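PDB 6Q2F: glycoside hydrolase family protein from Novosphingobium sp. PP1Y, which is an alpha-L-rhamnosidase that probably hydrolyses the glycosidic bonds of terminal alpha-L-rhamnose in rhamnosylated compounds. Local coordinates for residues I677-P690 and S693-E705. Residues are numbered along the deposited sequence; the frame is centred on the assembly and turned at random.
Sequences IHTSVHVPVDDKKP and SLAIFGQYFNRQE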
ATOM      1  N   ILE A 677      -4.773  12.687   5.546  1.00 29.01           N
ATOM      2  CA  ILE A 677      -4.141  13.467   4.522  1.00 29.45           C
ATOM      3  C   ILE A 677      -2.660  13.628   4.626  1.00 25.75           C
ATOM      4  O   ILE A 677      -2.166  14.054   5.599  1.00 23.78           O
ATOM      5  CB  ILE A 677      -4.811  14.835   4.372  1.00 29.47           C
ATOM      6  CG1 ILE A 677      -6.285  14.659   4.107  1.00 32.90           C
ATOM      7  CG2 ILE A 677      -4.169  15.629   3.264  1.00 21.41           C
ATOM      8  CD1 ILE A 677      -7.140  15.778   4.599  1.00 32.36           C
ATOM      9  N   HIS A 678      -1.992  13.275   3.564  1.00 24.20           N
ATOM     10  CA  HIS A 678      -0.583  13.424   3.433  1.00 28.55           C
ATOM     11  C   HIS A 678      -0.341  14.707   2.663  1.00 32.42           C
ATOM     12  O   HIS A 678      -0.574  14.695   1.495  1.00 30.99           O
ATOM     13  CB  HIS A 678      -0.071  12.281   2.600  1.00 28.74           C
ATOM     14  CG  HIS A 678       1.404  12.252   2.446  1.00 31.90           C
ATOM     15  ND1 HIS A 678       2.084  13.144   1.663  1.00 34.23           N
ATOM     16  CD2 HIS A 678       2.331  11.435   2.973  1.00 31.51           C
ATOM     17  CE1 HIS A 678       3.367  12.892   1.732  1.00 33.87           C
ATOM     18  NE2 HIS A 678       3.544  11.857   2.516  1.00 38.69           N
ATOM     19  N   THR A 679       0.143  15.790   3.259  1.00 28.67           N
ATOM     20  CA  THR A 679       0.423  15.985   4.659  1.00 29.44           C
ATOM     21  C   THR A 679       0.184  17.423   5.076  1.00 29.48           C
ATOM     22  O   THR A 679      -0.089  18.275   4.300  1.00 31.34           O
ATOM     23  CB  THR A 679       1.900  15.862   5.063  1.00 38.13           C
ATOM     24  OG1 THR A 679       2.762  15.954   3.953  1.00 47.84           O
ATOM     25  CG2 THR A 679       2.141  14.749   5.851  1.00 25.56           C
ATOM     26  N   SER A 680       0.321  17.638   6.358  1.00 25.92           N
ATOM     27  CA  SER A 680       0.210  18.881   6.980  1.00 26.70           C
ATOM     28  C   SER A 680       1.512  19.070   7.736  1.00 30.23           C
ATOM     29  O   SER A 680       1.594  18.807   8.893  1.00 29.14           O
ATOM     30  CB  SER A 680      -0.970  18.883   7.913  1.00 23.15           C
ATOM     31  OG  SER A 680      -1.278  20.148   8.336  1.00 28.44           O
ATOM     32  N   VAL A 681       2.535  19.518   7.043  1.00 26.94           N
ATOM     33  CA  VAL A 681       3.818  19.799   7.663  1.00 29.02           C
ATOM     34  C   VAL A 681       3.642  20.852   8.756  1.00 32.86           C
ATOM     35  O   VAL A 681       2.869  21.806   8.616  1.00 27.75           O
ATOM     36  CB  VAL A 681       4.810  20.242   6.571  1.00 32.91           C
ATOM     37  CG1 VAL A 681       5.931  21.071   7.156  1.00 44.49           C
ATOM     38  CG2 VAL A 681       5.382  19.028   5.854  1.00 29.61           C
ATOM     39  N   HIS A 682       4.352  20.665   9.862  1.00 32.87           N
ATOM     40  CA  HIS A 682       4.299  21.609  10.971  1.00 29.82           C
ATOM     41  C   HIS A 682       4.895  22.952  10.572  1.00 32.36           C
ATOM     42  O   HIS A 682       5.990  23.007   9.997  1.00 31.86           O
ATOM     43  CB  HIS A 682       5.063  21.042  12.170  1.00 25.12           C
ATOM     44  CG  HIS A 682       5.457  22.070  13.182  1.00 24.37           C
ATOM     45  ND1 HIS A 682       4.544  22.907  13.785  1.00 23.50           N
ATOM     46  CD2 HIS A 682       6.664  22.374  13.720  1.00 25.62           C
ATOM     47  CE1 HIS A 682       5.172  23.692  14.643  1.00 29.03           C
ATOM     48  NE2 HIS A 682       6.456  23.383  14.625  1.00 32.65           N
ATOM     49  N   VAL A 683       4.176  24.029  10.893  1.00 26.89           N
ATOM     50  CA  VAL A 683       4.587  25.393  10.571  1.00 22.96           C
ATOM     51  C   VAL A 683       5.189  26.031  11.817  1.00 30.94           C
ATOM     52  O   VAL A 683       4.453  26.411  12.738  1.00 31.33           O
ATOM     53  CB  VAL A 683       3.404  26.217  10.044  1.00 28.68           C
ATOM     54  CG1 VAL A 683       3.821  27.677   9.810  1.00 24.00           C
ATOM     55  CG2 VAL A 683       2.856  25.582   8.786  1.00 26.63           C
ATOM     56  N   PRO A 684       6.514  26.126  11.916  1.00 36.10           N
ATOM     57  CA  PRO A 684       7.120  26.632  13.162  1.00 32.12           C
ATOM     58  C   PRO A 684       7.136  28.145  13.282  1.00 35.45           C
ATOM     59  O   PRO A 684       7.180  28.644  14.413  1.00 34.38           O
ATOM     60  CB  PRO A 684       8.547  26.087  13.097  1.00 25.83           C
ATOM     61  CG  PRO A 684       8.834  26.150  11.629  1.00 29.76           C
ATOM     62  CD  PRO A 684       7.537  25.608  10.999  1.00 31.49           C
ATOM     63  N   VAL A 685       7.115  28.882  12.173  1.00 33.46           N
ATOM     64  CA  VAL A 685       7.161  30.341  12.179  1.00 32.44           C
ATOM     65  C   VAL A 685       6.188  30.841  11.119  1.00 37.95           C
ATOM     66  O   VAL A 685       5.955  30.178  10.105  1.00 38.57           O
ATOM     67  CB  VAL A 685       8.594  30.888  11.926  1.00 38.64           C
ATOM     68  CG1 VAL A 685       9.563  30.401  12.999  1.00 42.13           C
ATOM     69  CG2 VAL A 685       9.103  30.452  10.572  1.00 37.52           C
ATOM     70  N   ASP A 686       5.613  32.019  11.352  1.00 39.71           N
ATOM     71  CA  ASP A 686       4.558  32.499  10.463  1.00 42.57           C
ATOM     72  C   ASP A 686       5.078  33.232   9.226  1.00 38.72           C
ATOM     73  O   ASP A 686       4.378  33.240   8.207  1.00 38.06           O
ATOM     74  CB  ASP A 686       3.588  33.416  11.226  1.00 41.29           C
ATOM     75  CG  ASP A 686       2.914  32.714  12.409  1.00 40.14           C
ATOM     76  OD1 ASP A 686       2.941  31.470  12.464  1.00 39.21           O
ATOM     77  OD2 ASP A 686       2.350  33.405  13.281  1.00 43.96           O
ATOM     78  N   ASP A 687       6.296  33.791   9.269  1.00 35.38           N
ATOM     79  CA  ASP A 687       6.726  34.766   8.261  1.00 38.82           C
ATOM     80  C   ASP A 687       6.977  34.128   6.900  1.00 40.50           C
ATOM     81  O   ASP A 687       6.724  34.753   5.867  1.00 58.74           O
ATOM     82  CB  ASP A 687       7.987  35.503   8.723  1.00 47.56           C
ATOM     83  CG  ASP A 687       9.077  34.551   9.262  1.00 64.89           C
ATOM     84  OD1 ASP A 687       9.038  33.339   8.978  1.00 69.20           O
ATOM     85  OD2 ASP A 687       9.988  35.027   9.971  1.00 77.65           O
ATOM     86  N   LYS A 688       7.480  32.898   6.867  1.00 37.10           N
ATOM     87  CA  LYS A 688       7.850  32.268   5.603  1.00 41.27           C
ATOM     88  C   LYS A 688       6.620  31.600   4.993  1.00 42.90           C
ATOM     89  O   LYS A 688       6.122  30.596   5.514  1.00 38.93           O
ATOM     90  CB  LYS A 688       8.999  31.288   5.819  1.00 35.57           C
ATOM     91  CG  LYS A 688      10.357  32.040   5.865  1.00 36.20           C
ATOM     92  CD  LYS A 688      11.522  31.136   6.151  1.00 39.10           C
ATOM     93  CE  LYS A 688      12.844  31.933   6.094  1.00 40.94           C
ATOM     94  NZ  LYS A 688      12.927  32.959   7.171  1.00 42.07           N
ATOM     95  N   LYS A 689       6.118  32.173   3.899  1.00 36.73           N
ATOM     96  CA  LYS A 689       4.933  31.620   3.226  1.00 41.96           C
ATOM     97  C   LYS A 689       5.288  31.256   1.788  1.00 38.81           C
ATOM     98  O   LYS A 689       5.989  32.011   1.129  1.00 39.16           O
ATOM     99  CB  LYS A 689       3.773  32.620   3.251  1.00 40.60           C
ATOM    100  CG  LYS A 689       3.371  33.104   4.635  1.00 42.68           C
ATOM    101  CD  LYS A 689       2.602  34.422   4.541  1.00 41.68           C
ATOM    102  CE  LYS A 689       2.606  35.162   5.884  1.00 47.96           C
ATOM    103  NZ  LYS A 689       1.850  34.383   6.915  1.00 60.73           N
ATOM    104  N   PRO A 690       4.816  30.095   1.302  1.00 31.18           N
ATOM    105  CA  PRO A 690       4.041  29.111   2.053  1.00 27.98           C
ATOM    106  C   PRO A 690       4.893  28.299   3.022  1.00 34.13           C
ATOM    107  O   PRO A 690       4.336  27.597   3.854  1.00 36.62           O
ATOM    108  CB  PRO A 690       3.463  28.209   0.959  1.00 28.76           C
ATOM    109  CG  PRO A 690       4.454  28.305  -0.144  1.00 27.78           C
ATOM    110  CD  PRO A 690       4.934  29.730  -0.116  1.00 31.90           C
ATOM    111  N   SER A 693       7.926  22.302   3.395  1.00 28.38           N
ATOM    112  CA  SER A 693       7.209  21.241   2.710  1.00 30.60           C
ATOM    113  C   SER A 693       7.982  19.965   3.001  1.00 38.05           C
ATOM    114  O   SER A 693       9.177  20.024   3.292  1.00 34.71           O
ATOM    115  CB  SER A 693       7.157  21.504   1.206  1.00 35.54           C
ATOM    116  OG  SER A 693       8.462  21.576   0.657  1.00 46.68           O
ATOM    117  N   LEU A 694       7.354  18.814   2.861  1.00 32.27           N
ATOM    118  CA  LEU A 694       8.034  17.553   3.083  1.00 32.17           C
ATOM    119  C   LEU A 694       8.760  17.204   1.816  1.00 30.98           C
ATOM    120  O   LEU A 694       8.285  16.469   1.023  1.00 35.17           O
ATOM    121  CB  LEU A 694       7.028  16.464   3.418  1.00 29.40           C
ATOM    122  CG  LEU A 694       7.516  15.024   3.380  1.00 38.96           C
ATOM    123  CD1 LEU A 694       8.562  14.756   4.420  1.00 32.44           C
ATOM    124  CD2 LEU A 694       6.407  14.012   3.485  1.00 33.28           C
ATOM    125  N   ALA A 695       9.922  17.783   1.642  1.00 34.82           N
ATOM    126  CA  ALA A 695      10.720  17.587   0.459  1.00 38.72           C
ATOM    127  C   ALA A 695       9.937  17.941  -0.808  1.00 34.18           C
ATOM    128  O   ALA A 695       9.364  18.961  -0.878  1.00 36.20           O
ATOM    129  CB  ALA A 695      11.308  16.201   0.412  1.00 37.33           C
ATOM    130  N   ILE A 696       9.902  17.062  -1.773  1.00 35.45           N
ATOM    131  CA  ILE A 696       9.230  17.313  -3.017  1.00 44.32           C
ATOM    132  C   ILE A 696       7.811  16.838  -2.982  1.00 42.32           C
ATOM    133  O   ILE A 696       7.197  16.677  -3.997  1.00 39.22           O
ATOM    134  CB  ILE A 696       9.891  16.515  -4.131  1.00 46.57           C
ATOM    135  CG1 ILE A 696       9.870  15.044  -3.801  1.00 47.96           C
ATOM    136  CG2 ILE A 696      11.318  16.944  -4.351  1.00 43.03           C
ATOM    137  CD1 ILE A 696      10.267  14.186  -4.967  1.00 51.90           C
ATOM    138  N   PHE A 697       7.285  16.540  -1.821  1.00 34.74           N
ATOM    139  CA  PHE A 697       5.950  16.003  -1.783  1.00 29.80           C
ATOM    140  C   PHE A 697       4.878  16.884  -1.242  1.00 33.04           C
ATOM    141  O   PHE A 697       5.092  17.660  -0.370  1.00 32.09           O
ATOM    142  CB  PHE A 697       5.921  14.725  -0.957  1.00 36.21           C
ATOM    143  CG  PHE A 697       6.849  13.675  -1.417  1.00 38.24           C
ATOM    144  CD1 PHE A 697       6.519  12.865  -2.437  1.00 41.59           C
ATOM    145  CD2 PHE A 697       8.031  13.480  -0.792  1.00 44.55           C
ATOM    146  CE1 PHE A 697       7.372  11.895  -2.865  1.00 43.31           C
ATOM    147  CE2 PHE A 697       8.886  12.506  -1.195  1.00 50.14           C
ATOM    148  CZ  PHE A 697       8.554  11.710  -2.243  1.00 48.82           C
ATOM    149  N   GLY A 698       3.698  16.702  -1.783  1.00 27.05           N
ATOM    150  CA  GLY A 698       2.516  17.374  -1.324  1.00 28.21           C
ATOM    151  C   GLY A 698       1.731  16.243  -0.678  1.00 36.36           C
ATOM    152  O   GLY A 698       2.244  15.181  -0.630  1.00 30.47           O
ATOM    153  N   GLN A 699       0.515  16.439  -0.199  1.00 33.71           N
ATOM    154  CA  GLN A 699      -0.189  17.691  -0.170  1.00 29.86           C
ATOM    155  C   GLN A 699       0.490  18.671   0.734  1.00 38.09           C
ATOM    156  O   GLN A 699       1.275  18.318   1.551  1.00 29.82           O
ATOM    157  CB  GLN A 699      -1.612  17.508   0.334  1.00 25.98           C
ATOM    158  CG  GLN A 699      -2.495  16.721  -0.570  1.00 20.32           C
ATOM    159  CD  GLN A 699      -2.695  17.379  -1.896  1.00 30.08           C
ATOM    160  OE1 GLN A 699      -3.142  18.475  -1.961  1.00 35.06           O
ATOM    161  NE2 GLN A 699      -2.359  16.707  -2.940  1.00 23.65           N
ATOM    162  N   TYR A 700       0.127  19.918   0.570  1.00 32.09           N
ATOM    163  CA  TYR A 700       0.716  21.037   1.303  1.00 29.40           C
ATOM    164  C   TYR A 700      -0.309  21.625   2.275  1.00 30.95           C
ATOM    165  O   TYR A 700      -0.436  22.842   2.429  1.00 31.95           O
ATOM    166  CB  TYR A 700       1.227  22.099   0.323  1.00 33.93           C
ATOM    167  CG  TYR A 700       2.217  21.533  -0.675  1.00 29.93           C
ATOM    168  CD1 TYR A 700       1.786  20.938  -1.855  1.00 28.45           C
ATOM    169  CD2 TYR A 700       3.583  21.567  -0.426  1.00 29.05           C
ATOM    170  CE1 TYR A 700       2.682  20.408  -2.756  1.00 30.88           C
ATOM    171  CE2 TYR A 700       4.483  21.024  -1.316  1.00 28.69           C
ATOM    172  CZ  TYR A 700       4.033  20.447  -2.481  1.00 34.34           C
ATOM    173  OH  TYR A 700       4.930  19.916  -3.367  1.00 37.95           O
ATOM    174  N   PHE A 701      -1.044  20.743   2.953  1.00 29.19           N
ATOM    175  CA  PHE A 701      -2.312  21.093   3.600  1.00 30.26           C
ATOM    176  C   PHE A 701      -2.065  21.510   5.050  1.00 29.04           C
ATOM    177  O   PHE A 701      -2.309  20.759   5.991  1.00 30.38           O
ATOM    178  CB  PHE A 701      -3.258  19.899   3.503  1.00 27.10           C
ATOM    179  CG  PHE A 701      -4.640  20.171   3.991  1.00 30.39           C
ATOM    180  CD1 PHE A 701      -5.376  21.225   3.470  1.00 29.19           C
ATOM    181  CD2 PHE A 701      -5.221  19.348   4.939  1.00 27.66           C
ATOM    182  CE1 PHE A 701      -6.678  21.459   3.905  1.00 29.43           C
ATOM    183  CE2 PHE A 701      -6.509  19.581   5.382  1.00 30.82           C
ATOM    184  CZ  PHE A 701      -7.240  20.634   4.861  1.00 26.50           C
ATOM    185  N   ASN A 702      -1.567  22.739   5.231  1.00 30.49           N
ATOM    186  CA  ASN A 702      -1.360  23.293   6.567  1.00 32.25           C
ATOM    187  C   ASN A 702      -1.831  24.746   6.577  1.00 30.16           C
ATOM    188  O   ASN A 702      -2.400  25.245   5.600  1.00 27.88           O
ATOM    189  CB  ASN A 702       0.100  23.159   7.037  1.00 26.76           C
ATOM    190  CG  ASN A 702       1.096  23.940   6.161  1.00 30.09           C
ATOM    191  OD1 ASN A 702       0.753  24.922   5.495  1.00 30.17           O
ATOM    192  ND2 ASN A 702       2.344  23.487   6.170  1.00 25.49           N
ATOM    193  N   ARG A 703      -1.616  25.428   7.704  1.00 29.54           N
ATOM    194  CA  ARG A 703      -2.194  26.753   7.902  1.00 27.71           C
ATOM    195  C   ARG A 703      -1.583  27.815   7.004  1.00 31.24           C
ATOM    196  O   ARG A 703      -2.142  28.919   6.905  1.00 26.84           O
ATOM    197  CB  ARG A 703      -2.044  27.178   9.355  1.00 33.07           C
ATOM    198  CG  ARG A 703      -0.601  27.248   9.883  1.00 30.24           C
ATOM    199  CD  ARG A 703      -0.678  27.647  11.325  1.00 29.41           C
ATOM    200  NE  ARG A 703       0.607  27.556  12.009  1.00 28.24           N
ATOM    201  CZ  ARG A 703       1.393  28.606  12.185  1.00 35.72           C
ATOM    202  NH1 ARG A 703       1.001  29.786  11.708  1.00 28.61           N
ATOM    203  NH2 ARG A 703       2.557  28.472  12.807  1.00 34.23           N
ATOM    204  N   GLN A 704      -0.452  27.521   6.368  1.00 28.29           N
ATOM    205  CA  GLN A 704       0.150  28.414   5.391  1.00 29.60           C
ATOM    206  C   GLN A 704      -0.414  28.225   3.984  1.00 33.21           C
ATOM    207  O   GLN A 704      -0.133  29.049   3.110  1.00 34.29           O
ATOM    208  CB  GLN A 704       1.676  28.202   5.359  1.00 33.71           C
ATOM    209  CG  GLN A 704       2.403  28.465   6.684  1.00 28.81           C
ATOM    210  CD  GLN A 704       2.428  29.931   7.083  1.00 34.46           C
ATOM    211  OE1 GLN A 704       1.408  30.605   7.116  1.00 47.75           O
ATOM    212  NE2 GLN A 704       3.610  30.424   7.402  1.00 33.70           N
ATOM    213  N   GLU A 705      -1.175  27.148   3.724  1.00 30.79           N
ATOM    214  CA  GLU A 705      -1.810  27.011   2.415  1.00 33.34           C
ATOM    215  C   GLU A 705      -2.612  28.271   2.095  1.00 35.18           C
ATOM    216  O   GLU A 705      -3.190  28.896   2.987  1.00 32.06           O
ATOM    217  CB  GLU A 705      -2.702  25.757   2.388  1.00 30.33           C
ATOM    218  CG  GLU A 705      -3.406  25.433   1.047  1.00 31.06           C
ATOM    219  CD  GLU A 705      -2.456  25.285  -0.140  1.00 36.60           C
ATOM    220  OE1 GLU A 705      -1.982  26.316  -0.665  1.00 39.17           O
ATOM    221  OE2 GLU A 705      -2.196  24.145  -0.575  1.00 38.60           O
TER
HETATM  222  O   HOH W   1       4.496  25.222   5.295  1.00 34.20           O
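R703 extends its chain across V683 to D686, and its guanidinium lies with one face against V683 CG1. At the edge of that plane NH1 donates to D686 OD1 (2.7 Å) in a salt bridge, meeting the oxygen from above the carboxylate, whose plane stands 86° from the guanidinium; NH2 adds a weak second bond and also donates to V683 O (2.8 Å) from above the carbonyl plane. D74 holds NE and K73 takes D686 OD2, tying both charges to helix 68-81. Replacing R703 by an alanine would probably leave D74 without its partner, D686 with K73 alone, V683 O without this donor, and a gap beside V683 CG1. Bent at chi2 (-69°), Q704 lays CG against V683 CG1 and sends NE2 to D686 O (3.0 Å), which K689 NZ grips from the opposite face. N702 ND2 donates to V681 O (3.0 Å) and to a water shared with P690 O, while OD1 receives Q704 N in an Asx turn. Farther along, S680 OG gives its proton to F701 O (2.6 Å), and the backbones pair through Q699 N to H678 O and F701 N to T679 O. G698 O lies at the edge of the H678 ring, 10° out of its plane, and accepts from ND1. The H678 side chain, about 7 Å from the bound sodium ion, touches E644, a ligand of that ion. The loop follows strand 674-677, last of eight parallel strands closing into a (beta/alpha)8-type barrel.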